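Local coordinates for trehalose synthase regulatory protein (Candida albicans, PDB 5HUS) that probably regulates the trehalose-synthesising enzyme complex through a C-terminal domain related to trehalose-phosphatases of the HAD superfamily, at residues Tyr72-Leu77 with Ala96-Phe101. Sequence-based numbering, arbitrary orientation.
Sequences YLLSYL and AENGNF
Two backbone bonds tie the loop that follows strand 69-74 to the turn 96-101: Asn98 N gives its hydrogen to Ser75 O at 2.8 Å, nearly straight at 166°, and Glu97 N gives its own to Leu77 O at 2.9 Å. This is at the C-terminal end of the parallel strands of the HAD-type core sheet, where the chain leaves strand 69-74 for helix 79-86 and returns as strand 93-96, running parallel beside it. From there 96-101 reverses direction into strand 101-103, with Asn100 and Phe101 both opposite Ala96 in a classic beta bulge. Positive phi at Glu97, Asn98 and Gly99 makes the reversal tight. On the other segment, Ser75 OG accepts from Leu77 N in an ST turn, which probably helps to orient the carbonyl of Leu77 toward Glu97 N.

Asn98 packs against both Leu74 and Tyr76. With its CG anti to the backbone N (chi1 -159°), its amide runs alongside the Tyr76 ring, the two planes 29° apart; CE1 of Tyr76 lies 3.7 Å from CG of Asn98. The amide nitrogen sits over one ring face, displaced toward the rim, while OD1 accepts a hydrogen bond from Gln196. Leu74 crosses the Asn98 side chain at a slant, putting Leu74 CD1 3.7 Å from Asn98 C. Ile255 of helix 254-265 touches both Tyr76 and Asn98, and Arg150 makes a cation-pi contact with the tyrosine ring.

Glu97 has its CB directed away from 72-77, its CG still close to Leu77 O, and its carboxylate is gripped by the backbone N of Asp146 and Ala147 and by the hydroxyl of Thr148. Its backbone carbonyl is held from within the turn: Asn100 ND2 donates to Glu97 O at 2.8 Å, lying in the carbonyl plane.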
ATOM      1  N   TYR A  72       2.848   7.105  -7.511  1.00 18.11           N
ATOM      2  CA  TYR A  72       3.101   6.891  -6.081  1.00 17.35           C
ATOM      3  C   TYR A  72       3.436   5.444  -5.780  1.00 17.57           C
ATOM      4  O   TYR A  72       2.791   4.528  -6.290  1.00 19.79           O
ATOM      5  CB  TYR A  72       1.889   7.307  -5.237  1.00 15.87           C
ATOM      6  CG  TYR A  72       1.783   8.794  -5.070  1.00 20.01           C
ATOM      7  CD1 TYR A  72       1.370   9.600  -6.127  1.00 18.04           C
ATOM      8  CD2 TYR A  72       2.109   9.401  -3.865  1.00 19.25           C
ATOM      9  CE1 TYR A  72       1.295  10.972  -5.984  1.00 20.57           C
ATOM     10  CE2 TYR A  72       2.030  10.773  -3.710  1.00 18.45           C
ATOM     11  CZ  TYR A  72       1.631  11.551  -4.774  1.00 19.46           C
ATOM     12  OH  TYR A  72       1.543  12.916  -4.621  1.00 20.77           O
ATOM     13  N   LEU A  73       4.457   5.250  -4.951  1.00 18.62           N
ATOM     14  CA  LEU A  73       4.777   3.937  -4.410  1.00 16.05           C
ATOM     15  C   LEU A  73       4.042   3.705  -3.092  1.00 15.37           C
ATOM     16  O   LEU A  73       4.095   4.549  -2.199  1.00 18.70           O
ATOM     17  CB  LEU A  73       6.283   3.810  -4.180  1.00 15.29           C
ATOM     18  CG  LEU A  73       6.708   2.558  -3.413  1.00 20.14           C
ATOM     19  CD1 LEU A  73       6.651   1.339  -4.321  1.00 17.88           C
ATOM     20  CD2 LEU A  73       8.108   2.741  -2.817  1.00 26.44           C
ATOM     21  N   LEU A  74       3.356   2.570  -2.982  1.00 14.41           N
ATOM     22  CA  LEU A  74       2.725   2.166  -1.728  1.00 15.84           C
ATOM     23  C   LEU A  74       3.561   1.040  -1.154  1.00 18.46           C
ATOM     24  O   LEU A  74       3.721  -0.007  -1.783  1.00 19.30           O
ATOM     25  CB  LEU A  74       1.269   1.729  -1.946  1.00 17.82           C
ATOM     26  CG  LEU A  74       0.535   1.138  -0.736  1.00 15.62           C
ATOM     27  CD1 LEU A  74       0.431   2.146   0.413  1.00 17.12           C
ATOM     28  CD2 LEU A  74      -0.851   0.640  -1.137  1.00 22.42           C
ATOM     29  N   SER A  75       4.104   1.270   0.036  1.00 15.19           N
ATOM     30  CA  SER A  75       5.103   0.380   0.626  1.00 18.61           C
ATOM     31  C   SER A  75       4.826   0.163   2.100  1.00 16.26           C
ATOM     32  O   SER A  75       4.322   1.062   2.778  1.00 16.55           O
ATOM     33  CB  SER A  75       6.503   0.968   0.440  1.00 18.96           C
ATOM     34  OG  SER A  75       7.484   0.232   1.160  1.00 18.41           O
ATOM     35  N   TYR A  76       5.166  -1.024   2.597  1.00 16.91           N
ATOM     36  CA  TYR A  76       5.083  -1.305   4.031  1.00 18.44           C
ATOM     37  C   TYR A  76       6.231  -0.688   4.816  1.00 15.20           C
ATOM     38  O   TYR A  76       6.181  -0.634   6.044  1.00 19.08           O
ATOM     39  CB  TYR A  76       5.072  -2.812   4.298  1.00 22.43           C
ATOM     40  CG  TYR A  76       3.746  -3.482   4.044  1.00 34.08           C
ATOM     41  CD1 TYR A  76       2.694  -3.337   4.936  1.00 33.20           C
ATOM     42  CD2 TYR A  76       3.555  -4.274   2.920  1.00 43.50           C
ATOM     43  CE1 TYR A  76       1.477  -3.953   4.704  1.00 39.13           C
ATOM     44  CE2 TYR A  76       2.349  -4.894   2.681  1.00 36.43           C
ATOM     45  CZ  TYR A  76       1.314  -4.731   3.575  1.00 35.94           C
ATOM     46  OH  TYR A  76       0.108  -5.350   3.337  1.00 49.59           O
ATOM     47  N   LEU A  77       7.262  -0.230   4.110  1.00 17.57           N
ATOM     48  CA  LEU A  77       8.479   0.240   4.767  1.00 17.84           C
ATOM     49  C   LEU A  77       8.281   1.549   5.526  1.00 23.27           C
ATOM     50  O   LEU A  77       7.410   2.352   5.199  1.00 20.52           O
ATOM     51  CB  LEU A  77       9.601   0.402   3.742  1.00 15.55           C
ATOM     52  CG  LEU A  77      10.011  -0.866   2.999  1.00 18.10           C
ATOM     53  CD1 LEU A  77      11.087  -0.544   1.977  1.00 22.06           C
ATOM     54  CD2 LEU A  77      10.505  -1.947   3.958  1.00 25.15           C
ATOM     55  N   ALA A  96       4.142   5.461   3.021  1.00 15.88           N
ATOM     56  CA  ALA A  96       4.905   4.595   3.921  1.00 15.05           C
ATOM     57  C   ALA A  96       4.015   3.867   4.919  1.00 17.55           C
ATOM     58  O   ALA A  96       2.925   4.339   5.249  1.00 17.54           O
ATOM     59  CB  ALA A  96       5.955   5.407   4.674  1.00 18.24           C
ATOM     60  N   GLU A  97       4.506   2.725   5.398  1.00 16.61           N
ATOM     61  CA  GLU A  97       3.784   1.861   6.338  1.00 17.53           C
ATOM     62  C   GLU A  97       2.339   1.659   5.907  1.00 18.49           C
ATOM     63  O   GLU A  97       1.397   1.799   6.696  1.00 17.16           O
ATOM     64  CB  GLU A  97       3.860   2.420   7.765  1.00 19.31           C
ATOM     65  CG  GLU A  97       5.298   2.492   8.284  1.00 19.41           C
ATOM     66  CD  GLU A  97       5.394   2.599   9.794  1.00 18.04           C
ATOM     67  OE1 GLU A  97       4.597   1.941  10.506  1.00 17.19           O
ATOM     68  OE2 GLU A  97       6.282   3.334  10.269  1.00 19.40           O
ATOM     69  N   ASN A  98       2.193   1.346   4.626  1.00 15.55           N
ATOM     70  CA  ASN A  98       0.926   0.965   4.021  1.00 16.59           C
ATOM     71  C   ASN A  98      -0.139   2.048   4.094  1.00 20.53           C
ATOM     72  O   ASN A  98      -1.318   1.757   3.973  1.00 18.77           O
ATOM     73  CB  ASN A  98       0.405  -0.324   4.664  1.00 18.33           C
ATOM     74  CG  ASN A  98      -0.593  -1.045   3.792  1.00 29.74           C
ATOM     75  OD1 ASN A  98      -1.564  -1.622   4.286  1.00 35.31           O
ATOM     76  ND2 ASN A  98      -0.374  -1.000   2.482  1.00 27.29           N
ATOM     77  N   GLY A  99       0.273   3.297   4.273  1.00 15.27           N
ATOM     78  CA  GLY A  99      -0.691   4.380   4.266  1.00 16.99           C
ATOM     79  C   GLY A  99      -0.633   5.331   5.446  1.00 19.49           C
ATOM     80  O   GLY A  99      -1.232   6.407   5.396  1.00 18.13           O
ATOM     81  N   ASN A 100       0.080   4.954   6.504  1.00 16.80           N
ATOM     82  CA  ASN A 100       0.134   5.794   7.703  1.00 14.82           C
ATOM     83  C   ASN A 100       0.822   7.136   7.462  1.00 19.63           C
ATOM     84  O   ASN A 100       0.556   8.112   8.160  1.00 18.70           O
ATOM     85  CB  ASN A 100       0.836   5.049   8.842  1.00 17.67           C
ATOM     86  CG  ASN A 100      -0.035   3.973   9.436  1.00 18.76           C
ATOM     87  OD1 ASN A 100      -0.933   4.256  10.238  1.00 19.28           O
ATOM     88  ND2 ASN A 100       0.208   2.727   9.035  1.00 16.27           N
ATOM     89  N   PHE A 101       1.704   7.180   6.471  1.00 16.52           N
ATOM     90  CA  PHE A 101       2.452   8.398   6.154  1.00 17.31           C
ATOM     91  C   PHE A 101       2.537   8.610   4.655  1.00 19.19           C
ATOM     92  O   PHE A 101       2.722   7.663   3.908  1.00 18.34           O
ATOM     93  CB  PHE A 101       3.863   8.336   6.746  1.00 15.54           C
ATOM     94  CG  PHE A 101       3.885   7.977   8.205  1.00 17.75           C
ATOM     95  CD1 PHE A 101       3.629   8.937   9.174  1.00 18.52           C
ATOM     96  CD2 PHE A 101       4.150   6.676   8.605  1.00 19.09           C
ATOM     97  CE1 PHE A 101       3.638   8.602  10.524  1.00 20.19           C
ATOM     98  CE2 PHE A 101       4.159   6.332   9.950  1.00 18.87           C
ATOM     99  CZ  PHE A 101       3.905   7.300  10.911  1.00 18.92           C
TER